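Local structure of putative hemin storage protein (Bordetella bronchiseptica, 6AU1) at residues P5-V10 / R296-L301; S42-Q47 / W80-R85; G156-D161 / F262-A267; V322-R325 / N331-Y334. The protein cleaves deacetylated poly-β-1,6-N-acetylglucosamine through the glycoside hydrolase domain described here, an activity of PgaB orthologues that can disrupt bacterial biofilms. One frame throughout, in Å; residues are numbered along the deposited sequence.

Contact 1: P5-V10 / R296-L301; sequences PIERIV and RTIFEL
The CA atoms of Glu7 and Ile298 lie 7.1 Å apart and those of Ile9 and Glu300 8.0 Å, advancing in step along two strands that run the same way but are too far apart to pair. Side chains bridge the gap. CG2 of Ile298 meets CG1 of Ile9 at 3.9 Å, while the other branch of Ile298 carries CD1 to within 3.9 Å of Glu7 CB. Ile9 holds CG1 between its backbone N and carbonyl carbon (chi1 67°), and from there CD1 runs across the extended Glu300 side chain, 3.9 Å from its OE2. This last contact is plain packing of a methyl on a carboxylate. Glu7 offers only its aliphatic base here; its chain bends away, and OE1 is hydrogen-bonded to Ser42 OG. Between 8-12 and 297-305 runs strand 332-335, parallel to both and paired with both, so the isoleucines touch across it inside the curved wall of the (β/α)8 barrel. Phe262 of strand 262-266 packs on Glu7 and Ile298, whereas Phe299 and Leu301 face the outer layer, against helices 277-290 and 314-326.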
# COMPACT_ATOMS: atom_id res chain seq x y z
N PRO A 5 9.85 13.61 15.70
CA PRO A 5 9.68 13.16 14.32
C PRO A 5 8.22 13.15 13.88
O PRO A 5 7.38 12.58 14.58
CB PRO A 5 10.27 11.74 14.34
CG PRO A 5 10.16 11.29 15.79
CD PRO A 5 9.78 12.48 16.64
N ILE A 6 7.92 13.78 12.75
CA ILE A 6 6.55 13.87 12.27
C ILE A 6 6.46 13.56 10.78
O ILE A 6 7.25 14.07 9.99
CB ILE A 6 5.96 15.29 12.52
CG1 ILE A 6 5.96 15.61 14.02
CG2 ILE A 6 4.54 15.39 11.99
CD1 ILE A 6 5.40 16.97 14.34
N GLU A 7 5.50 12.71 10.40
CA GLU A 7 5.26 12.45 8.99
C GLU A 7 3.96 13.08 8.56
O GLU A 7 2.95 12.99 9.25
CB GLU A 7 5.23 10.94 8.68
CG GLU A 7 6.57 10.24 8.86
CD GLU A 7 7.64 10.77 7.91
OE1 GLU A 7 7.36 10.95 6.71
OE2 GLU A 7 8.78 11.02 8.39
N ARG A 8 4.01 13.76 7.43
CA ARG A 8 2.83 14.33 6.81
C ARG A 8 2.94 13.95 5.36
O ARG A 8 3.83 14.43 4.68
CB ARG A 8 2.78 15.85 7.00
CG ARG A 8 2.78 16.30 8.46
CD ARG A 8 1.44 15.99 9.11
NE ARG A 8 1.48 15.98 10.58
CZ ARG A 8 1.48 17.06 11.34
NH1 ARG A 8 1.46 18.26 10.76
NH2 ARG A 8 1.51 16.97 12.66
N ILE A 9 2.09 13.04 4.90
CA ILE A 9 2.36 12.47 3.59
C ILE A 9 1.24 12.70 2.59
O ILE A 9 0.09 12.93 2.96
CB ILE A 9 2.68 10.96 3.69
CG1 ILE A 9 1.46 10.15 4.13
CG2 ILE A 9 3.85 10.72 4.66
CD1 ILE A 9 0.59 9.63 2.96
N VAL A 10 1.61 12.64 1.32
CA VAL A 10 0.65 12.75 0.23
C VAL A 10 0.88 11.56 -0.68
O VAL A 10 2.01 11.32 -1.11
CB VAL A 10 0.83 14.06 -0.58
CG1 VAL A 10 -0.19 14.12 -1.73
CG2 VAL A 10 0.69 15.29 0.33
N ARG A 296 4.55 5.63 15.17
CA ARG A 296 4.92 5.18 13.83
C ARG A 296 3.73 4.80 12.96
O ARG A 296 3.90 4.30 11.85
CB ARG A 296 5.90 4.01 13.92
CG ARG A 296 7.23 4.45 14.53
CD ARG A 296 8.33 3.43 14.36
NE ARG A 296 8.16 2.29 15.25
CZ ARG A 296 7.71 1.10 14.87
NH1 ARG A 296 7.38 0.89 13.61
NH2 ARG A 296 7.60 0.12 15.76
N THR A 297 2.52 5.07 13.43
CA THR A 297 1.35 4.86 12.58
C THR A 297 0.97 6.16 11.89
O THR A 297 0.78 7.19 12.54
CB THR A 297 0.15 4.34 13.39
OG1 THR A 297 0.52 3.10 14.00
CG2 THR A 297 -1.07 4.10 12.48
N ILE A 298 0.90 6.11 10.57
CA ILE A 298 0.44 7.23 9.77
C ILE A 298 -1.02 7.01 9.45
O ILE A 298 -1.39 6.00 8.84
CB ILE A 298 1.27 7.37 8.49
CG1 ILE A 298 2.74 7.58 8.85
CG2 ILE A 298 0.74 8.51 7.62
CD1 ILE A 298 3.67 7.55 7.66
N PHE A 299 -1.87 7.93 9.90
CA PHE A 299 -3.29 7.82 9.62
C PHE A 299 -3.54 8.41 8.24
O PHE A 299 -3.57 9.63 8.06
CB PHE A 299 -4.12 8.53 10.70
CG PHE A 299 -4.03 7.85 12.04
CD1 PHE A 299 -2.95 8.09 12.88
CD2 PHE A 299 -5.02 6.97 12.45
CE1 PHE A 299 -2.86 7.45 14.10
CE2 PHE A 299 -4.94 6.33 13.68
CZ PHE A 299 -3.86 6.57 14.51
N GLU A 300 -3.68 7.52 7.26
CA GLU A 300 -3.85 7.95 5.88
C GLU A 300 -5.33 8.16 5.57
O GLU A 300 -6.11 7.21 5.52
CB GLU A 300 -3.23 6.94 4.92
CG GLU A 300 -3.22 7.42 3.49
CD GLU A 300 -2.31 6.60 2.61
OE1 GLU A 300 -1.89 5.49 3.01
OE2 GLU A 300 -2.01 7.08 1.50
N LEU A 301 -5.69 9.42 5.36
CA LEU A 301 -7.09 9.81 5.17
C LEU A 301 -7.46 9.80 3.70
O LEU A 301 -6.57 9.82 2.85
CB LEU A 301 -7.31 11.22 5.73
CG LEU A 301 -6.91 11.40 7.19
CD1 LEU A 301 -6.84 12.87 7.53
CD2 LEU A 301 -7.93 10.69 8.08

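Contact 2: S42-Q47 / W80-R85; sequences SAVYLQ and WQLKTR
Leu82 reaches from helix 75-86 to Val44 and Leu46 of strand 43-47, an α-on-β packing within one β/α unit of the (β/α)8 barrel: strand, helix and the parallel strand 89-94 form a β-α-β crossover, right-handed as is the rule for this fold. At their nearest, the CA atoms of Leu82 and Val44 are 8.0 Å apart, a separation bridged by side chains alone. Followed outward, Leu82 starts with CB directed at the strand but still short of its side chains. CG lies beside the backbone N, anti to the carbonyl carbon (chi1 -78°), and likewise serves as a spacer. The branch then divides the work. CD1 is the main probe, 3.8 Å from Val44 CG1 and 4.0 Å from Val44 CB, with Leu46 CD2 further along the strand at 4.2 Å. The other methyl, Leu82 CD2, stays 4.3 Å from Val44 CG2. Leu82 and Val44 meet at roughly a right angle, so one methyl presses on the flank of the valine. Ile33 of helix 22-39 and Val90 of strand 89-94 also pack on Leu82. Within the helix, away from the strand, Trp80 O accepts Thr84 N at 2.9 Å from one face of its carbonyl plane and Thr84 OG1, also at 2.9 Å, from the opposite face.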
# COMPACT_ATOMS: atom_id res chain seq x y z
N SER A 42 6.28 15.79 4.35
CA SER A 42 7.54 15.10 4.62
C SER A 42 7.88 14.15 3.48
O SER A 42 9.04 14.03 3.09
CB SER A 42 7.48 14.34 5.96
OG SER A 42 6.44 13.39 5.97
N ALA A 43 6.85 13.52 2.91
CA ALA A 43 7.07 12.51 1.87
C ALA A 43 5.90 12.44 0.91
O ALA A 43 4.76 12.69 1.30
CB ALA A 43 7.31 11.14 2.51
N VAL A 44 6.20 12.12 -0.35
CA VAL A 44 5.18 11.69 -1.31
C VAL A 44 5.29 10.19 -1.53
O VAL A 44 6.38 9.67 -1.79
CB VAL A 44 5.32 12.44 -2.65
CG1 VAL A 44 4.43 11.79 -3.74
CG2 VAL A 44 4.97 13.90 -2.45
N TYR A 45 4.17 9.50 -1.39
CA TYR A 45 4.10 8.08 -1.70
C TYR A 45 3.70 7.96 -3.17
O TYR A 45 2.55 8.22 -3.51
CB TYR A 45 3.08 7.36 -0.81
CG TYR A 45 3.45 7.28 0.66
CD1 TYR A 45 4.70 7.69 1.12
CD2 TYR A 45 2.55 6.75 1.58
CE1 TYR A 45 5.02 7.60 2.48
CE2 TYR A 45 2.87 6.65 2.92
CZ TYR A 45 4.10 7.07 3.36
OH TYR A 45 4.40 6.96 4.71
N LEU A 46 4.64 7.58 -4.02
CA LEU A 46 4.47 7.75 -5.46
C LEU A 46 4.21 6.41 -6.18
O LEU A 46 5.05 5.51 -6.15
CB LEU A 46 5.70 8.45 -6.04
CG LEU A 46 5.57 8.84 -7.52
CD1 LEU A 46 4.47 9.90 -7.67
CD2 LEU A 46 6.91 9.39 -8.02
N GLN A 47 3.05 6.30 -6.82
CA GLN A 47 2.66 5.10 -7.56
C GLN A 47 3.70 4.71 -8.62
O GLN A 47 4.05 5.54 -9.46
CB GLN A 47 1.32 5.34 -8.25
CG GLN A 47 0.59 4.08 -8.71
CD GLN A 47 -0.62 4.41 -9.58
OE1 GLN A 47 -0.69 5.49 -10.16
NE2 GLN A 47 -1.56 3.48 -9.68
N TRP A 80 12.46 12.21 -9.35
CA TRP A 80 13.55 13.20 -9.31
C TRP A 80 13.02 14.63 -9.19
O TRP A 80 13.59 15.46 -8.48
CB TRP A 80 14.45 13.08 -10.56
CG TRP A 80 15.59 12.10 -10.41
CD1 TRP A 80 15.87 11.02 -11.21
CD2 TRP A 80 16.59 12.10 -9.38
NE1 TRP A 80 17.00 10.37 -10.74
CE2 TRP A 80 17.45 11.01 -9.62
CE3 TRP A 80 16.85 12.93 -8.28
CZ2 TRP A 80 18.54 10.73 -8.80
CZ3 TRP A 80 17.93 12.65 -7.47
CH2 TRP A 80 18.76 11.55 -7.74
N GLN A 81 11.92 14.93 -9.89
CA GLN A 81 11.42 16.30 -9.85
C GLN A 81 10.80 16.62 -8.50
O GLN A 81 10.96 17.74 -8.01
CB GLN A 81 10.41 16.55 -10.97
CG GLN A 81 11.06 16.52 -12.34
CD GLN A 81 10.38 17.44 -13.33
OE1 GLN A 81 9.72 18.41 -12.95
NE2 GLN A 81 10.55 17.15 -14.62
N LEU A 82 10.08 15.66 -7.91
CA LEU A 82 9.59 15.83 -6.55
C LEU A 82 10.74 16.09 -5.57
O LEU A 82 10.67 17.02 -4.75
CB LEU A 82 8.79 14.61 -6.11
CG LEU A 82 7.37 14.55 -6.66
CD1 LEU A 82 6.75 13.20 -6.34
CD2 LEU A 82 6.51 15.68 -6.08
N LYS A 83 11.80 15.29 -5.68
CA LYS A 83 12.94 15.44 -4.76
C LYS A 83 13.64 16.78 -4.93
O LYS A 83 13.91 17.48 -3.94
CB LYS A 83 13.95 14.30 -4.96
CG LYS A 83 13.41 12.95 -4.48
CD LYS A 83 14.46 11.84 -4.55
CE LYS A 83 15.65 12.11 -3.62
NZ LYS A 83 15.25 12.28 -2.19
N THR A 84 13.94 17.15 -6.17
CA THR A 84 14.78 18.31 -6.41
C THR A 84 14.01 19.63 -6.43
O THR A 84 14.54 20.66 -5.99
CB THR A 84 15.55 18.17 -7.74
OG1 THR A 84 14.63 18.12 -8.83
CG2 THR A 84 16.37 16.90 -7.72
N ARG A 85 12.78 19.62 -6.92
CA ARG A 85 12.01 20.86 -7.07
C ARG A 85 11.09 21.12 -5.87
O ARG A 85 10.91 22.27 -5.46
CB ARG A 85 11.20 20.86 -8.37
CG ARG A 85 12.05 20.74 -9.64
CD ARG A 85 11.22 20.97 -10.91
NE ARG A 85 12.04 20.85 -12.11
CZ ARG A 85 11.64 21.17 -13.34
NH1 ARG A 85 10.41 21.63 -13.55
NH2 ARG A 85 12.47 21.03 -14.37

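Contact 3: G156-D161 / F262-A267; sequences GLLFHD and FVALMA. With EDO (1,2-ethanediol), chain G.
A thioether against a carboxylate is the odd feature here: Met266 SD sits 3.5 Å from Asp161 OD2, a close sulfur-oxygen approach across the contact. The two side chains cross at about a right angle. A bend at the end of Met266 (chi3 -65°) folds CE back over the aspartate, 3.7 Å from Asp161 CB, so the methyl and sulfur together cover one flank of that residue. Met266 is also the centre of an inverse γ turn, closed by a weak bond from Ala267 N to Leu265 O. Further back, the link is purely apolar: Leu158 CD1 touches Ala264 CB at 3.9 Å. With CA atoms of Leu158 and Ala264 8.2 Å apart, the strands do not pair; 230-235 runs between them, and its Asn234 contacts both Leu158 and Asp161. The other carboxylate oxygen has a different task. Asp161 OD1 accepts O1 of a 1,2-ethanediol at 2.6 Å, and Asp161 O accepts O2 of the same molecule, also at 2.6 Å; Tyr236 OH binds the diol as well. Asp161 follows the C-terminal end of strand 156-159, the rim where (β/α)8 enzymes have their active sites. The diol is probably from the crystallisation liquor, yet its hydrogen bonds to both OD1 and the backbone O of Asp161 suggest that this spot could receive hydroxyl groups, as a sugar-binding groove would.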
# COMPACT_ATOMS: atom_id res chain seq x y z
N GLY A 156 12.24 5.51 0.03
CA GLY A 156 11.55 4.48 0.78
C GLY A 156 10.66 3.63 -0.11
O GLY A 156 10.54 3.88 -1.31
N LEU A 157 10.05 2.62 0.50
CA LEU A 157 9.07 1.78 -0.18
C LEU A 157 7.75 1.84 0.56
O LEU A 157 7.72 1.78 1.79
CB LEU A 157 9.53 0.32 -0.25
CG LEU A 157 10.71 -0.08 -1.11
CD1 LEU A 157 11.11 -1.50 -0.73
CD2 LEU A 157 10.34 0.01 -2.60
N LEU A 158 6.66 1.97 -0.19
CA LEU A 158 5.34 1.73 0.38
C LEU A 158 4.81 0.44 -0.22
O LEU A 158 4.51 0.35 -1.40
CB LEU A 158 4.36 2.88 0.10
CG LEU A 158 2.91 2.56 0.50
CD1 LEU A 158 2.75 2.38 2.03
CD2 LEU A 158 1.92 3.61 -0.05
N PHE A 159 4.70 -0.58 0.62
CA PHE A 159 4.09 -1.82 0.18
C PHE A 159 2.57 -1.67 0.16
O PHE A 159 1.95 -1.34 1.17
CB PHE A 159 4.52 -2.96 1.11
CG PHE A 159 6.01 -3.24 1.10
CD1 PHE A 159 6.61 -3.81 -0.02
CD2 PHE A 159 6.79 -2.95 2.21
CE1 PHE A 159 7.99 -4.07 -0.03
CE2 PHE A 159 8.16 -3.21 2.21
CZ PHE A 159 8.76 -3.77 1.08
N HIS A 160 1.99 -1.91 -1.01
CA HIS A 160 0.57 -1.72 -1.33
C HIS A 160 -0.37 -2.57 -0.49
O HIS A 160 0.05 -3.55 0.11
CB HIS A 160 0.39 -2.03 -2.82
CG HIS A 160 -0.95 -1.66 -3.40
ND1 HIS A 160 -1.69 -0.57 -2.97
CD2 HIS A 160 -1.65 -2.21 -4.42
CE1 HIS A 160 -2.79 -0.48 -3.69
NE2 HIS A 160 -2.80 -1.47 -4.57
N ASP A 161 -1.66 -2.21 -0.49
CA ASP A 161 -2.67 -2.96 0.25
C ASP A 161 -3.12 -4.24 -0.47
O ASP A 161 -4.06 -4.90 -0.02
CB ASP A 161 -3.90 -2.07 0.56
CG ASP A 161 -4.66 -1.58 -0.69
OD1 ASP A 161 -4.50 -2.14 -1.79
OD2 ASP A 161 -5.45 -0.62 -0.55
N PHE A 262 7.10 2.63 9.23
CA PHE A 262 5.81 3.27 9.36
C PHE A 262 4.70 2.35 8.93
O PHE A 262 4.86 1.56 7.99
CB PHE A 262 5.75 4.57 8.55
CG PHE A 262 6.72 5.60 9.02
CD1 PHE A 262 6.51 6.26 10.22
CD2 PHE A 262 7.85 5.91 8.29
CE1 PHE A 262 7.40 7.22 10.67
CE2 PHE A 262 8.75 6.85 8.73
CZ PHE A 262 8.52 7.51 9.93
N VAL A 263 3.57 2.46 9.62
CA VAL A 263 2.36 1.73 9.25
C VAL A 263 1.42 2.73 8.60
O VAL A 263 1.01 3.70 9.25
CB VAL A 263 1.69 1.09 10.47
CG1 VAL A 263 0.36 0.45 10.08
CG2 VAL A 263 2.62 0.06 11.10
N ALA A 264 1.11 2.51 7.32
CA ALA A 264 0.21 3.41 6.59
C ALA A 264 -1.23 2.93 6.76
O ALA A 264 -1.76 2.20 5.92
CB ALA A 264 0.59 3.49 5.12
N LEU A 265 -1.85 3.36 7.85
CA LEU A 265 -3.16 2.86 8.22
C LEU A 265 -4.25 3.58 7.43
O LEU A 265 -4.30 4.81 7.42
CB LEU A 265 -3.37 3.05 9.73
CG LEU A 265 -4.73 2.70 10.31
CD1 LEU A 265 -5.08 1.25 10.06
CD2 LEU A 265 -4.73 2.99 11.81
N MET A 266 -5.10 2.81 6.76
CA MET A 266 -6.09 3.42 5.89
C MET A 266 -7.30 3.89 6.71
O MET A 266 -8.28 3.17 6.92
CB MET A 266 -6.45 2.44 4.76
CG MET A 266 -5.21 2.23 3.87
SD MET A 266 -5.36 1.10 2.48
CE MET A 266 -5.64 -0.44 3.35
N ALA A 267 -7.17 5.12 7.21
CA ALA A 267 -8.12 5.71 8.14
C ALA A 267 -9.22 6.40 7.35
O ALA A 267 -9.27 7.63 7.25
CB ALA A 267 -7.41 6.70 9.07
C1 EDO G . -6.96 -4.26 -2.83
O1 EDO G . -5.57 -4.02 -3.15
C2 EDO G . -7.09 -5.55 -2.03
O2 EDO G . -6.54 -5.36 -0.72

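Contact 4: V322-R325 / N331-Y334; sequences VQLR and NYGY
Two torsions bring Tyr332 and Arg325 together: Tyr332 keeps its ring between the backbone N and the carbonyl carbon (chi1 50°), which swings it out toward the helix, and Arg325 bends at chi3 (69°), turning its guanidinium back to the phenol. The result is a hydrogen bond from Arg325 NH1 to Tyr332 OH, 2.9 Å long with an N-H···O angle of 154°. The oxygen sits at the guanidinium edge, in its plane, so NH1 uses its N-H in a favourable direction, while the ring and guanidinium planes stand steeply to one another. The alkyl part of the arginine follows along the phenol end, with Arg325 CG 3.8 Å from Tyr332 CE2 and Arg325 CD 3.5 Å from Tyr332 OH. At the other end of the tyrosine, Leu324 CD1 rests 3.6 Å from CB and 4.0 Å from CG of Tyr332, the two side chains passing in opposite directions. The hydroxyl has a further partner in Val352 O, so arginine and carbonyl together fix the ring's far end. Arg8 NH1 lies close to Arg325 NH1, a juxtaposition of like charges that the phenol oxygen may ease. Leu324 also packs on Phe299 and on Met281 and Val285 of helix 277-290. Strand 332-335 pairs with 8-12 on one side and 297-305 on the other; the packing of helix 314-326 over it through Leu324, Arg325 and Tyr332 is the outer helix-on-strand layer characteristic of a (β/α)8 barrel at the point where its sheet closes.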
# COMPACT_ATOMS: atom_id res chain seq x y z
N VAL A 322 -7.52 17.80 12.17
CA VAL A 322 -7.56 18.49 13.46
C VAL A 322 -7.98 17.51 14.55
O VAL A 322 -7.44 17.53 15.66
CB VAL A 322 -8.52 19.72 13.43
CG1 VAL A 322 -8.76 20.29 14.85
CG2 VAL A 322 -7.95 20.79 12.50
N GLN A 323 -8.91 16.61 14.22
CA GLN A 323 -9.36 15.63 15.21
C GLN A 323 -8.20 14.72 15.61
O GLN A 323 -8.01 14.45 16.81
CB GLN A 323 -10.53 14.79 14.67
CG GLN A 323 -10.99 13.72 15.66
CD GLN A 323 -11.99 12.72 15.06
OE1 GLN A 323 -12.06 12.56 13.84
NE2 GLN A 323 -12.76 12.06 15.92
N LEU A 324 -7.45 14.24 14.62
CA LEU A 324 -6.25 13.43 14.87
C LEU A 324 -5.27 14.17 15.77
O LEU A 324 -4.80 13.62 16.77
CB LEU A 324 -5.56 13.04 13.56
CG LEU A 324 -6.29 12.08 12.62
CD1 LEU A 324 -5.53 11.92 11.30
CD2 LEU A 324 -6.54 10.72 13.30
N ARG A 325 -4.97 15.42 15.43
CA ARG A 325 -4.07 16.23 16.27
C ARG A 325 -4.56 16.31 17.72
O ARG A 325 -3.77 16.17 18.65
CB ARG A 325 -3.92 17.63 15.69
CG ARG A 325 -3.29 17.64 14.29
CD ARG A 325 -3.55 18.96 13.58
NE ARG A 325 -2.82 20.06 14.21
CZ ARG A 325 -1.60 20.42 13.86
NH1 ARG A 325 -0.98 19.76 12.90
NH2 ARG A 325 -1.00 21.43 14.47
N ASN A 331 0.99 11.83 13.11
CA ASN A 331 1.40 11.42 11.77
C ASN A 331 0.18 11.09 10.93
O ASN A 331 -0.64 10.27 11.33
CB ASN A 331 2.33 10.21 11.83
CG ASN A 331 3.52 10.43 12.72
OD1 ASN A 331 4.47 11.12 12.35
ND2 ASN A 331 3.50 9.82 13.91
N TYR A 332 0.05 11.74 9.77
CA TYR A 332 -1.12 11.53 8.93
C TYR A 332 -0.85 12.03 7.53
O TYR A 332 0.24 12.54 7.25
CB TYR A 332 -2.37 12.21 9.53
CG TYR A 332 -2.18 13.66 9.92
CD1 TYR A 332 -2.19 14.67 8.96
CD2 TYR A 332 -2.01 14.02 11.25
CE1 TYR A 332 -2.01 16.00 9.33
CE2 TYR A 332 -1.83 15.35 11.63
CZ TYR A 332 -1.83 16.33 10.65
OH TYR A 332 -1.66 17.64 11.00
N GLY A 333 -1.83 11.87 6.66
CA GLY A 333 -1.66 12.28 5.27
C GLY A 333 -2.93 11.99 4.52
O GLY A 333 -3.96 11.68 5.12
N TYR A 334 -2.88 12.10 3.19
CA TYR A 334 -4.09 11.83 2.43
C TYR A 334 -3.78 11.21 1.08
O TYR A 334 -2.67 11.34 0.54
CB TYR A 334 -4.93 13.11 2.25
CG TYR A 334 -4.28 14.15 1.37
CD1 TYR A 334 -4.41 14.09 -0.02
CD2 TYR A 334 -3.55 15.20 1.91
CE1 TYR A 334 -3.80 15.04 -0.84
CE2 TYR A 334 -2.94 16.15 1.11
CZ TYR A 334 -3.08 16.07 -0.27
OH TYR A 334 -2.48 17.00 -1.08

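Overall arrangement
All four contacts draw on one closed parallel sheet, and all are largely buried. Contacts 1 and 3 each join strands separated by one other, and lie within the barrel; contact 3 is nearest the chain centre, about 5 Å centre to centre. Contacts 2 and 4 bind outer helices to strands, their centres about 20 Å apart on the barrel wall. Contact 2 is purely apolar, whereas contact 4 adds a charged hydrogen bond through a partly exposed arginine. Contacts 1 and 4 share the closure region, with Asn331 OD1 accepting Glu7 N, and contacts 1 and 3 are linked by backbone bonds between strands 262-266 and 297-305. Only contact 3 includes a bound small molecule.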